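Local coordinates for protein Kiaa0380 (Homo sapiens, PDB 1HTJ) that probably links heterotrimeric G protein signalling to Rho GTPases, as the RGS-like domain of a Rho guanine nucleotide exchange factor, at residues D179-Y184 with A190-A195; L60-C65 with L95-P100; S27-I30 with E35-K38; I29-L34 with H137-K142. The protein carries 3 engineered substitutions. All coordinates share one frame; numbering follows the deposited sequence.

Interaction 1: D179-Y184 with A190-A195; sequences DILSAY and APMDFA. Engineered in segment 179-184: A183 (natural residue Lys).
L181 and M192, the latter a selenomethionine, form the tight, buried part of this contact. The L181 CD2 methyl sits 3.2 Å from M192 CE, nearer than carbons normally come, so the exact pose of these methyls is doubtful; the 3.7 Å from L181 CD2 to M192 SE is ordinary packing. The other branch rests on backbone, with L181 CD1 3.7 Å from D193 CA. A bend at the third torsion of M192 (chi3 68°) turns CE to L181 CD2 and the edge of Y184, whose side chain M192 crosses at about a right angle. That is a Met-aromatic contact: SE lies 5.4 Å from the centroid of the Y184 ring, 80° off its normal. One face of this ring carries I180 O, 3.8 Å above the plane of the Y184 ring, and Y184 OH bonds to F52 O.

At the margins D193 and Y184 are partly exposed, and D193 meets L181 CD1 through carbon, its CB 3.9 Å away. Were L181 cut back to an alanine, M192 CE would probably lose its cover and a gap open between the helices. With no hydrogen bond across it, the contact depends on shape and apolar burial, joining the end of helix 163-182 to helix 186-202 where the chain doubles back.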
loop_
_atom_site.group_PDB
_atom_site.type_symbol
_atom_site.label_atom_id
_atom_site.label_comp_id
_atom_site.label_asym_id
_atom_site.label_seq_id
_atom_site.Cartn_x
_atom_site.Cartn_y
_atom_site.Cartn_z
ATOM N N ASP A 179 2.241 -7.758 13.174
ATOM C CA ASP A 179 1.642 -8.827 13.961
ATOM C C ASP A 179 0.626 -9.567 13.105
ATOM O O ASP A 179 0.547 -10.785 13.154
ATOM C CB ASP A 179 0.968 -8.276 15.213
ATOM C CG ASP A 179 1.970 -7.923 16.294
ATOM O OD1 ASP A 179 3.052 -8.541 16.299
ATOM O OD2 ASP A 179 1.675 -7.046 17.135
ATOM N N ILE A 180 -0.140 -8.829 12.308
ATOM C CA ILE A 180 -1.124 -9.460 11.441
ATOM C C ILE A 180 -0.401 -10.393 10.464
ATOM O O ILE A 180 -0.824 -11.541 10.258
ATOM C CB ILE A 180 -1.956 -8.388 10.656
ATOM C CG1 ILE A 180 -2.802 -7.564 11.642
ATOM C CG2 ILE A 180 -2.857 -9.055 9.625
ATOM C CD1 ILE A 180 -3.653 -6.476 10.986
ATOM N N LEU A 181 0.699 -9.907 9.879
ATOM C CA LEU A 181 1.483 -10.692 8.910
ATOM C C LEU A 181 2.181 -11.909 9.505
ATOM O O LEU A 181 2.373 -12.911 8.817
ATOM C CB LEU A 181 2.545 -9.817 8.229
ATOM C CG LEU A 181 2.092 -8.643 7.360
ATOM C CD1 LEU A 181 3.295 -7.864 6.844
ATOM C CD2 LEU A 181 1.280 -9.176 6.202
ATOM N N SER A 182 2.562 -11.831 10.778
ATOM C CA SER A 182 3.257 -12.948 11.423
ATOM C C SER A 182 2.463 -14.261 11.368
ATOM O O SER A 182 3.038 -15.349 11.428
ATOM C CB SER A 182 3.537 -12.620 12.891
ATOM O OG SER A 182 2.340 -12.646 13.649
ATOM N N ALA A 183 1.147 -14.133 11.254
ATOM C CA ALA A 183 0.248 -15.270 11.220
ATOM C C ALA A 183 -0.013 -15.831 9.825
ATOM O O ALA A 183 -0.629 -16.883 9.695
ATOM C CB ALA A 183 -1.072 -14.882 11.869
ATOM N N TYR A 184 0.453 -15.141 8.782
ATOM C CA TYR A 184 0.217 -15.613 7.412
ATOM C C TYR A 184 1.331 -16.514 6.834
ATOM O O TYR A 184 2.470 -16.521 7.324
ATOM C CB TYR A 184 -0.032 -14.406 6.490
ATOM C CG TYR A 184 -1.296 -13.623 6.825
ATOM C CD1 TYR A 184 -1.546 -12.374 6.247
ATOM C CD2 TYR A 184 -2.251 -14.147 7.715
ATOM C CE1 TYR A 184 -2.708 -11.662 6.544
ATOM C CE2 TYR A 184 -3.416 -13.455 8.019
ATOM C CZ TYR A 184 -3.646 -12.208 7.435
ATOM O OH TYR A 184 -4.807 -11.524 7.751
ATOM N N ALA A 190 5.834 -12.394 3.404
ATOM C CA ALA A 190 7.108 -11.825 2.986
ATOM C C ALA A 190 6.871 -10.725 1.943
ATOM O O ALA A 190 7.318 -9.592 2.119
ATOM C CB ALA A 190 8.052 -12.934 2.423
ATOM N N PRO A 191 6.174 -11.044 0.839
ATOM C CA PRO A 191 5.955 -9.973 -0.146
ATOM C C PRO A 191 5.151 -8.795 0.411
ATOM O O PRO A 191 5.445 -7.636 0.109
ATOM C CB PRO A 191 5.263 -10.694 -1.314
ATOM C CG PRO A 191 4.608 -11.892 -0.663
ATOM C CD PRO A 191 5.690 -12.336 0.326
HETATM N N MSE A 192 4.145 -9.082 1.230
HETATM C CA MSE A 192 3.341 -8.024 1.838
HETATM C C MSE A 192 4.235 -7.171 2.757
HETATM O O MSE A 192 4.128 -5.952 2.810
HETATM C CB MSE A 192 2.201 -8.642 2.664
HETATM C CG MSE A 192 1.119 -9.364 1.848
HETATM SE SE MSE A 192 -0.093 -10.387 2.996
HETATM C CE MSE A 192 -1.011 -8.952 3.919
ATOM N N ASP A 193 5.118 -7.824 3.494
ATOM C CA ASP A 193 6.009 -7.112 4.393
ATOM C C ASP A 193 6.965 -6.242 3.568
ATOM O O ASP A 193 7.236 -5.093 3.920
ATOM C CB ASP A 193 6.797 -8.114 5.243
ATOM C CG ASP A 193 7.691 -7.437 6.264
ATOM O OD1 ASP A 193 7.197 -6.956 7.301
ATOM O OD2 ASP A 193 8.905 -7.366 6.013
ATOM N N PHE A 194 7.467 -6.786 2.462
ATOM C CA PHE A 194 8.369 -6.021 1.616
ATOM C C PHE A 194 7.664 -4.777 1.073
ATOM O O PHE A 194 8.194 -3.673 1.149
ATOM C CB PHE A 194 8.840 -6.858 0.438
ATOM C CG PHE A 194 9.738 -6.114 -0.495
ATOM C CD1 PHE A 194 11.118 -6.155 -0.336
ATOM C CD2 PHE A 194 9.207 -5.346 -1.526
ATOM C CE1 PHE A 194 11.963 -5.438 -1.193
ATOM C CE2 PHE A 194 10.042 -4.626 -2.384
ATOM C CZ PHE A 194 11.422 -4.678 -2.213
ATOM N N ALA A 195 6.470 -4.966 0.519
ATOM C CA ALA A 195 5.704 -3.859 -0.060
ATOM C C ALA A 195 5.362 -2.801 0.989
ATOM O O ALA A 195 5.549 -1.598 0.782
ATOM C CB ALA A 195 4.435 -4.392 -0.708
#

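Interaction 2: L60-C65 with L95-P100; sequences LLFYLC and LRVKIP
The F62 ring meets V97 obliquely, so the valine methyl belongs cleanly to neither a face nor the rim. V97 CG2 comes in at the root of the ring, 3.7 Å from F62 CB and 4.0 Å from F62 CG, and the two side chains cross at about a right angle. The F62 ring also meets that of F88, the planes about 60° apart, while L121 and A124 of helix 118-144 and I84 of helix 76-89 pack on F62 as well. With CG opposite the backbone N (chi1 167°), the ring is directed onward from CB, while CB itself takes the closest touch.

One residue earlier on the helix, L61 meets L95 methyl to methyl, CD1 of L61 being 4.0 Å from CD1 of L95. Both leucines have CG beside the backbone N, and their side chains cross at a slant. All four contact residues are buried and every touch is carbon on carbon, at normal packing distances.

The 95-100 segment has no regular secondary structure, but backbone hydrogen bonds tie L95 to I87 and V97 to F88 in the preceding helix. P100 then takes the N-cap position of helix 101-112. Here, within an all-helical domain of the RGS-like family, the connection between helices 76-89 and 101-112 packs L95 and V97 on helix 58-69.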
loop_
_atom_site.group_PDB
_atom_site.type_symbol
_atom_site.label_atom_id
_atom_site.label_comp_id
_atom_site.label_asym_id
_atom_site.label_seq_id
_atom_site.Cartn_x
_atom_site.Cartn_y
_atom_site.Cartn_z
ATOM N N LEU A 60 -3.763 -2.267 -3.432
ATOM C CA LEU A 60 -3.245 -1.131 -2.689
ATOM C C LEU A 60 -1.753 -1.201 -2.456
ATOM O O LEU A 60 -1.066 -0.178 -2.549
ATOM C CB LEU A 60 -3.961 -0.985 -1.347
ATOM C CG LEU A 60 -3.462 0.160 -0.467
ATOM C CD1 LEU A 60 -3.527 1.472 -1.250
ATOM C CD2 LEU A 60 -4.313 0.244 0.801
ATOM N N LEU A 61 -1.240 -2.387 -2.126
ATOM C CA LEU A 61 0.191 -2.502 -1.894
ATOM C C LEU A 61 0.914 -2.234 -3.200
ATOM O O LEU A 61 1.982 -1.614 -3.220
ATOM C CB LEU A 61 0.568 -3.888 -1.340
ATOM C CG LEU A 61 0.235 -4.135 0.142
ATOM C CD1 LEU A 61 0.750 -5.514 0.567
ATOM C CD2 LEU A 61 0.881 -3.030 1.007
ATOM N N PHE A 62 0.328 -2.700 -4.294
ATOM C CA PHE A 62 0.914 -2.473 -5.602
ATOM C C PHE A 62 0.955 -0.961 -5.852
ATOM O O PHE A 62 2.001 -0.382 -6.185
ATOM C CB PHE A 62 0.073 -3.140 -6.685
ATOM C CG PHE A 62 0.430 -2.691 -8.063
ATOM C CD1 PHE A 62 1.715 -2.922 -8.572
ATOM C CD2 PHE A 62 -0.482 -1.968 -8.834
ATOM C CE1 PHE A 62 2.084 -2.437 -9.820
ATOM C CE2 PHE A 62 -0.120 -1.479 -10.092
ATOM C CZ PHE A 62 1.167 -1.714 -10.585
ATOM N N TYR A 63 -0.200 -0.327 -5.672
ATOM C CA TYR A 63 -0.333 1.107 -5.874
ATOM C C TYR A 63 0.709 1.895 -5.063
ATOM O O TYR A 63 1.352 2.821 -5.577
ATOM C CB TYR A 63 -1.746 1.552 -5.469
ATOM C CG TYR A 63 -1.988 3.021 -5.657
ATOM C CD1 TYR A 63 -2.692 3.490 -6.761
ATOM C CD2 TYR A 63 -1.494 3.946 -4.745
ATOM C CE1 TYR A 63 -2.899 4.854 -6.951
ATOM C CE2 TYR A 63 -1.693 5.314 -4.926
ATOM C CZ TYR A 63 -2.398 5.759 -6.028
ATOM O OH TYR A 63 -2.625 7.103 -6.196
ATOM N N LEU A 64 0.864 1.522 -3.795
ATOM C CA LEU A 64 1.802 2.190 -2.914
ATOM C C LEU A 64 3.254 1.991 -3.362
ATOM O O LEU A 64 4.107 2.874 -3.174
ATOM C CB LEU A 64 1.616 1.686 -1.477
ATOM C CG LEU A 64 0.309 2.098 -0.775
ATOM C CD1 LEU A 64 0.216 1.442 0.591
ATOM C CD2 LEU A 64 0.266 3.608 -0.625
ATOM N N CYS A 65 3.541 0.826 -3.934
ATOM C CA CYS A 65 4.894 0.551 -4.390
ATOM C C CYS A 65 5.166 1.322 -5.679
ATOM O O CYS A 65 6.240 1.887 -5.843
ATOM C CB CYS A 65 5.100 -0.954 -4.582
ATOM S SG CYS A 65 5.365 -1.872 -3.020
ATOM N N LEU A 95 1.087 -11.483 -5.021
ATOM C CA LEU A 95 0.110 -10.416 -4.790
ATOM C C LEU A 95 -0.288 -9.853 -6.150
ATOM O O LEU A 95 -0.238 -8.640 -6.404
ATOM C CB LEU A 95 0.721 -9.316 -3.926
ATOM C CG LEU A 95 1.271 -9.767 -2.574
ATOM C CD1 LEU A 95 1.764 -8.533 -1.806
ATOM C CD2 LEU A 95 0.188 -10.521 -1.788
ATOM N N ARG A 96 -0.689 -10.773 -7.014
ATOM C CA ARG A 96 -1.072 -10.474 -8.375
ATOM C C ARG A 96 -2.138 -9.419 -8.569
ATOM O O ARG A 96 -3.190 -9.434 -7.940
ATOM C CB ARG A 96 -1.528 -11.749 -9.071
ATOM C CG ARG A 96 -1.796 -11.580 -10.561
ATOM C CD ARG A 96 -0.490 -11.441 -11.323
ATOM N NE ARG A 96 -0.701 -11.220 -12.749
ATOM C CZ ARG A 96 -1.433 -12.011 -13.530
ATOM N NH1 ARG A 96 -2.033 -13.090 -13.025
ATOM N NH2 ARG A 96 -1.566 -11.719 -14.823
ATOM N N VAL A 97 -1.837 -8.491 -9.459
ATOM C CA VAL A 97 -2.761 -7.445 -9.827
ATOM C C VAL A 97 -2.935 -7.669 -11.324
ATOM O O VAL A 97 -1.970 -7.655 -12.085
ATOM C CB VAL A 97 -2.181 -6.045 -9.572
ATOM C CG1 VAL A 97 -3.079 -4.999 -10.199
ATOM C CG2 VAL A 97 -2.058 -5.798 -8.079
ATOM N N LYS A 98 -4.163 -7.914 -11.748
ATOM C CA LYS A 98 -4.389 -8.148 -13.155
ATOM C C LYS A 98 -4.529 -6.820 -13.907
ATOM O O LYS A 98 -5.214 -5.903 -13.448
ATOM C CB LYS A 98 -5.636 -9.016 -13.346
ATOM C CG LYS A 98 -5.780 -9.514 -14.770
ATOM C CD LYS A 98 -7.210 -9.909 -15.110
ATOM C CE LYS A 98 -7.430 -9.812 -16.621
ATOM N NZ LYS A 98 -7.232 -8.409 -17.138
ATOM N N ILE A 99 -3.860 -6.719 -15.053
ATOM C CA ILE A 99 -3.914 -5.508 -15.874
ATOM C C ILE A 99 -3.991 -5.908 -17.349
ATOM O O ILE A 99 -3.663 -7.041 -17.704
ATOM C CB ILE A 99 -2.663 -4.606 -15.643
ATOM C CG1 ILE A 99 -1.388 -5.316 -16.131
ATOM C CG2 ILE A 99 -2.550 -4.258 -14.162
ATOM C CD1 ILE A 99 -0.095 -4.501 -15.965
ATOM N N PRO A 100 -4.439 -4.991 -18.224
ATOM C CA PRO A 100 -4.545 -5.287 -19.657
ATOM C C PRO A 100 -3.275 -5.907 -20.235
ATOM O O PRO A 100 -2.161 -5.444 -19.959
ATOM C CB PRO A 100 -4.845 -3.918 -20.267
ATOM C CG PRO A 100 -5.651 -3.268 -19.208
ATOM C CD PRO A 100 -4.898 -3.619 -17.945
#

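Interaction 3: S27-I30 with E35-K38; sequences SDII and EKLK
Two short consecutive helices, 27-32 and 34-39, joined by a tight turn, stand at the N-terminal end of the model, and between them I29 and I30 pack on K36 and L37. The nearest alpha carbons, those of I30 and K36, are 5.3 Å apart, a sign of how close the turn brings the two helices.

K36 reaches across with the fatty part of its chain. Its CD and CE pass slantwise over the I29 CG2 methyl, with CE of K36 3.3 Å from CG2 of I29, shorter than usual for carbon on carbon, so the precise fit there is doubtful. The lysine stays extended until its last torsion (chi4 68°), which turns NZ aside to a salt bridge with D33 OD2 in the link between the helices. Beneath it the side-chain packing is buried and apolar, I30 CG2 on L37 CD1 at 3.6 Å. No hydrogen bond crosses between the segments.

On helix 34-39 itself, K38 NZ forms a salt bridge with E35 OE1 at 2.8 Å, meeting the carboxylate oxygen on its syn side, 27° out of plane. K38 NZ makes a second salt bridge, with E67 OE2 of helix 58-69. Helix 41-54 lies below the pair, its H43 touching both I30 and L37, and L44 and F47 packing on L37; D28, through R143, ties the first helix to helix 118-144.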
loop_
_atom_site.group_PDB
_atom_site.type_symbol
_atom_site.label_atom_id
_atom_site.label_comp_id
_atom_site.label_asym_id
_atom_site.label_seq_id
_atom_site.Cartn_x
_atom_site.Cartn_y
_atom_site.Cartn_z
ATOM N N SER A 27 -10.737 12.648 9.853
ATOM C CA SER A 27 -10.584 11.272 9.431
ATOM C C SER A 27 -11.570 10.936 8.328
ATOM O O SER A 27 -11.213 10.311 7.339
ATOM C CB SER A 27 -10.779 10.353 10.633
ATOM O OG SER A 27 -9.801 10.637 11.617
ATOM N N ASP A 28 -12.812 11.372 8.500
ATOM C CA ASP A 28 -13.856 11.126 7.510
ATOM C C ASP A 28 -13.386 11.626 6.140
ATOM O O ASP A 28 -13.595 10.975 5.116
ATOM C CB ASP A 28 -15.136 11.869 7.909
ATOM C CG ASP A 28 -15.449 11.752 9.393
ATOM O OD1 ASP A 28 -16.157 12.645 9.923
ATOM O OD2 ASP A 28 -14.999 10.768 10.031
ATOM N N ILE A 29 -12.755 12.796 6.130
ATOM C CA ILE A 29 -12.263 13.377 4.889
ATOM C C ILE A 29 -11.104 12.556 4.328
ATOM O O ILE A 29 -11.088 12.213 3.145
ATOM C CB ILE A 29 -11.801 14.837 5.102
ATOM C CG1 ILE A 29 -13.012 15.726 5.393
ATOM C CG2 ILE A 29 -11.067 15.341 3.878
ATOM C CD1 ILE A 29 -14.136 15.610 4.362
ATOM N N ILE A 30 -10.147 12.232 5.190
ATOM C CA ILE A 30 -8.984 11.453 4.794
ATOM C C ILE A 30 -9.299 10.042 4.285
ATOM O O ILE A 30 -8.867 9.669 3.201
ATOM C CB ILE A 30 -7.982 11.365 5.957
ATOM C CG1 ILE A 30 -7.505 12.777 6.314
ATOM C CG2 ILE A 30 -6.802 10.483 5.574
ATOM C CD1 ILE A 30 -6.566 12.844 7.482
ATOM N N GLU A 35 -5.829 10.022 -2.250
ATOM C CA GLU A 35 -4.824 11.073 -2.373
ATOM C C GLU A 35 -4.482 11.681 -1.025
ATOM O O GLU A 35 -3.344 12.069 -0.779
ATOM C CB GLU A 35 -5.317 12.179 -3.306
ATOM C CG GLU A 35 -5.395 11.768 -4.763
ATOM C CD GLU A 35 -4.094 11.175 -5.254
ATOM O OE1 GLU A 35 -3.027 11.767 -4.965
ATOM O OE2 GLU A 35 -4.135 10.121 -5.926
ATOM N N LYS A 36 -5.477 11.778 -0.157
ATOM C CA LYS A 36 -5.257 12.329 1.168
ATOM C C LYS A 36 -4.615 11.253 2.036
ATOM O O LYS A 36 -3.662 11.508 2.769
ATOM C CB LYS A 36 -6.589 12.764 1.792
ATOM C CG LYS A 36 -7.348 13.821 1.006
ATOM C CD LYS A 36 -8.561 14.316 1.799
ATOM C CE LYS A 36 -9.293 15.439 1.077
ATOM N NZ LYS A 36 -9.950 14.965 -0.169
ATOM N N LEU A 37 -5.166 10.048 1.930
ATOM C CA LEU A 37 -4.713 8.887 2.679
ATOM C C LEU A 37 -3.234 8.580 2.427
ATOM O O LEU A 37 -2.510 8.229 3.358
ATOM C CB LEU A 37 -5.593 7.694 2.304
ATOM C CG LEU A 37 -5.778 6.530 3.278
ATOM C CD1 LEU A 37 -6.191 7.027 4.666
ATOM C CD2 LEU A 37 -6.834 5.589 2.698
ATOM N N LYS A 38 -2.786 8.728 1.179
ATOM C CA LYS A 38 -1.383 8.467 0.820
ATOM C C LYS A 38 -0.451 9.329 1.652
ATOM O O LYS A 38 0.653 8.913 2.010
ATOM C CB LYS A 38 -1.101 8.798 -0.650
ATOM C CG LYS A 38 -2.004 8.122 -1.663
ATOM C CD LYS A 38 -1.518 8.373 -3.089
ATOM C CE LYS A 38 -1.325 9.852 -3.375
ATOM N NZ LYS A 38 -0.827 10.069 -4.758
#

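Interaction 4: I29-L34 with H137-K142; sequences IIFQDL and HDYRTK
Beside Y139 and R140, which face F31 and Q32 across the contact, the carbonyl oxygen H137 O is gripped twice by T141. T141 N bonds to H137 O at 3.0 Å in the usual helical way, and T141 OG1 reaches the same H137 O at 3.2 Å from above the carbonyl plane, 40° out of it.

No hydrogen bond crosses between the two segments. The buried half is aromatic: Y139 turns an edge toward the face of F31 in a T-shaped pair, centroids of the F31 and Y139 rings 5.4 Å apart and planes at 64°. Y139 CE2 lies over the F31 ring, offset toward the rim, and Y139 OH is bonded to E153.

At the outer half R140 bends at its second and third torsions, bringing one guanidinium face over Q32 CB. Q32 CB is 3.0 Å from R140 NH1, too short for ordinary contact, so the exact pose of R140 is doubtful. The amide and guanidinium planes are 30° apart. A serine in place of R140 would probably leave the Q32 chain without whatever cover the guanidinium gives and remove a positive charge near the end of helix 27-32. Such packing of a short N-terminal helix against the long helix 118-144 fits the all-helical RGS-like fold.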
loop_
_atom_site.group_PDB
_atom_site.type_symbol
_atom_site.label_atom_id
_atom_site.label_comp_id
_atom_site.label_asym_id
_atom_site.label_seq_id
_atom_site.Cartn_x
_atom_site.Cartn_y
_atom_site.Cartn_z
ATOM N N ILE A 29 -12.755 12.796 6.130
ATOM C CA ILE A 29 -12.263 13.377 4.889
ATOM C C ILE A 29 -11.104 12.556 4.328
ATOM O O ILE A 29 -11.088 12.213 3.145
ATOM C CB ILE A 29 -11.801 14.837 5.102
ATOM C CG1 ILE A 29 -13.012 15.726 5.393
ATOM C CG2 ILE A 29 -11.067 15.341 3.878
ATOM C CD1 ILE A 29 -14.136 15.610 4.362
ATOM N N ILE A 30 -10.147 12.232 5.190
ATOM C CA ILE A 30 -8.984 11.453 4.794
ATOM C C ILE A 30 -9.299 10.042 4.285
ATOM O O ILE A 30 -8.867 9.669 3.201
ATOM C CB ILE A 30 -7.982 11.365 5.957
ATOM C CG1 ILE A 30 -7.505 12.777 6.314
ATOM C CG2 ILE A 30 -6.802 10.483 5.574
ATOM C CD1 ILE A 30 -6.566 12.844 7.482
ATOM N N PHE A 31 -10.057 9.264 5.052
ATOM C CA PHE A 31 -10.388 7.894 4.651
ATOM C C PHE A 31 -11.160 7.794 3.344
ATOM O O PHE A 31 -11.179 6.754 2.689
ATOM C CB PHE A 31 -11.172 7.192 5.764
ATOM C CG PHE A 31 -10.324 6.782 6.920
ATOM C CD1 PHE A 31 -10.588 7.255 8.197
ATOM C CD2 PHE A 31 -9.248 5.923 6.731
ATOM C CE1 PHE A 31 -9.791 6.879 9.275
ATOM C CE2 PHE A 31 -8.445 5.542 7.796
ATOM C CZ PHE A 31 -8.715 6.019 9.073
ATOM N N GLN A 32 -11.783 8.892 2.955
ATOM C CA GLN A 32 -12.570 8.930 1.733
ATOM C C GLN A 32 -11.739 9.106 0.449
ATOM O O GLN A 32 -12.102 8.575 -0.609
ATOM C CB GLN A 32 -13.589 10.063 1.858
ATOM C CG GLN A 32 -14.640 10.107 0.776
ATOM C CD GLN A 32 -15.719 11.141 1.069
ATOM O OE1 GLN A 32 -16.608 11.366 0.247
ATOM N NE2 GLN A 32 -15.651 11.768 2.247
ATOM N N ASP A 33 -10.619 9.823 0.558
ATOM C CA ASP A 33 -9.756 10.124 -0.583
ATOM C C ASP A 33 -8.359 9.515 -0.513
ATOM O O ASP A 33 -7.545 9.904 0.318
ATOM C CB ASP A 33 -9.631 11.647 -0.709
ATOM C CG ASP A 33 -8.913 12.090 -1.978
ATOM O OD1 ASP A 33 -8.374 11.241 -2.726
ATOM O OD2 ASP A 33 -8.892 13.316 -2.218
ATOM N N LEU A 34 -8.073 8.583 -1.412
ATOM C CA LEU A 34 -6.770 7.937 -1.442
ATOM C C LEU A 34 -5.636 8.959 -1.476
ATOM O O LEU A 34 -4.610 8.793 -0.810
ATOM C CB LEU A 34 -6.679 7.005 -2.652
ATOM C CG LEU A 34 -5.391 6.196 -2.829
ATOM C CD1 LEU A 34 -5.034 5.444 -1.557
ATOM C CD2 LEU A 34 -5.586 5.230 -3.968
ATOM N N HIS A 137 -14.591 1.958 0.301
ATOM C CA HIS A 137 -16.003 1.980 0.669
ATOM C C HIS A 137 -16.241 0.971 1.804
ATOM O O HIS A 137 -16.900 1.263 2.809
ATOM C CB HIS A 137 -16.869 1.608 -0.553
ATOM C CG HIS A 137 -18.218 1.057 -0.192
ATOM N ND1 HIS A 137 -19.229 1.839 0.336
ATOM C CD2 HIS A 137 -18.690 -0.215 -0.199
ATOM C CE1 HIS A 137 -20.261 1.071 0.645
ATOM N NE2 HIS A 137 -19.959 -0.179 0.332
ATOM N N ASP A 138 -15.695 -0.225 1.627
ATOM C CA ASP A 138 -15.850 -1.272 2.614
ATOM C C ASP A 138 -15.360 -0.849 3.981
ATOM O O ASP A 138 -16.021 -1.106 4.983
ATOM C CB ASP A 138 -15.118 -2.523 2.167
ATOM C CG ASP A 138 -15.760 -3.148 0.979
ATOM O OD1 ASP A 138 -17.014 -3.156 0.931
ATOM O OD2 ASP A 138 -15.022 -3.639 0.101
ATOM N N TYR A 139 -14.202 -0.199 4.024
ATOM C CA TYR A 139 -13.683 0.230 5.304
ATOM C C TYR A 139 -14.562 1.307 5.933
ATOM O O TYR A 139 -14.751 1.310 7.148
ATOM C CB TYR A 139 -12.244 0.739 5.212
ATOM C CG TYR A 139 -11.719 1.038 6.598
ATOM C CD1 TYR A 139 -11.721 0.043 7.578
ATOM C CD2 TYR A 139 -11.355 2.338 6.977
ATOM C CE1 TYR A 139 -11.396 0.323 8.898
ATOM C CE2 TYR A 139 -11.024 2.635 8.311
ATOM C CZ TYR A 139 -11.059 1.615 9.262
ATOM O OH TYR A 139 -10.827 1.889 10.590
ATOM N N ARG A 140 -15.096 2.215 5.118
ATOM C CA ARG A 140 -15.959 3.265 5.661
ATOM C C ARG A 140 -17.201 2.624 6.267
ATOM O O ARG A 140 -17.752 3.118 7.239
ATOM C CB ARG A 140 -16.344 4.279 4.576
ATOM C CG ARG A 140 -15.245 5.340 4.328
ATOM C CD ARG A 140 -14.844 5.452 2.850
ATOM N NE ARG A 140 -15.789 6.241 2.062
ATOM C CZ ARG A 140 -16.050 7.524 2.306
ATOM N NH1 ARG A 140 -15.427 8.139 3.312
ATOM N NH2 ARG A 140 -16.929 8.195 1.558
ATOM N N THR A 141 -17.635 1.513 5.692
ATOM C CA THR A 141 -18.786 0.807 6.218
ATOM C C THR A 141 -18.428 0.309 7.621
ATOM O O THR A 141 -19.233 0.421 8.537
ATOM C CB THR A 141 -19.165 -0.382 5.308
ATOM O OG1 THR A 141 -19.627 0.118 4.047
ATOM C CG2 THR A 141 -20.245 -1.240 5.957
ATOM N N LYS A 142 -17.219 -0.234 7.784
ATOM C CA LYS A 142 -16.751 -0.721 9.093
ATOM C C LYS A 142 -16.785 0.425 10.110
ATOM O O LYS A 142 -17.136 0.221 11.276
ATOM C CB LYS A 142 -15.313 -1.258 9.006
ATOM C CG LYS A 142 -15.148 -2.487 8.129
ATOM C CD LYS A 142 -15.611 -3.719 8.855
ATOM C CE LYS A 142 -15.683 -4.931 7.947
ATOM N NZ LYS A 142 -16.014 -6.156 8.768
#

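How the interactions relate
Interactions 3 and 4 form one neighbourhood: both use helix 27-32, share I29 and I30, and have centres 8 Å apart, with L37 CD1 3.8 Å from F31 CD2. Interactions 1 and 2 are likewise joined, since M192 CG packs 3.8 Å from L95 CD1 and A195 CB 3.5 Å from C65 SG, although their centres are 16 Å apart. Helix 58-69 bridges the two groups: Y63 CZ lies 3.8 Å from L34 CD2, and Y63 also touches E35 and K38. Interactions 1 and 3 stand on opposite sides of the chain's centre, nearest atoms about 12 Å apart. In sequence, interaction 2 is nested within the span closed by interaction 4.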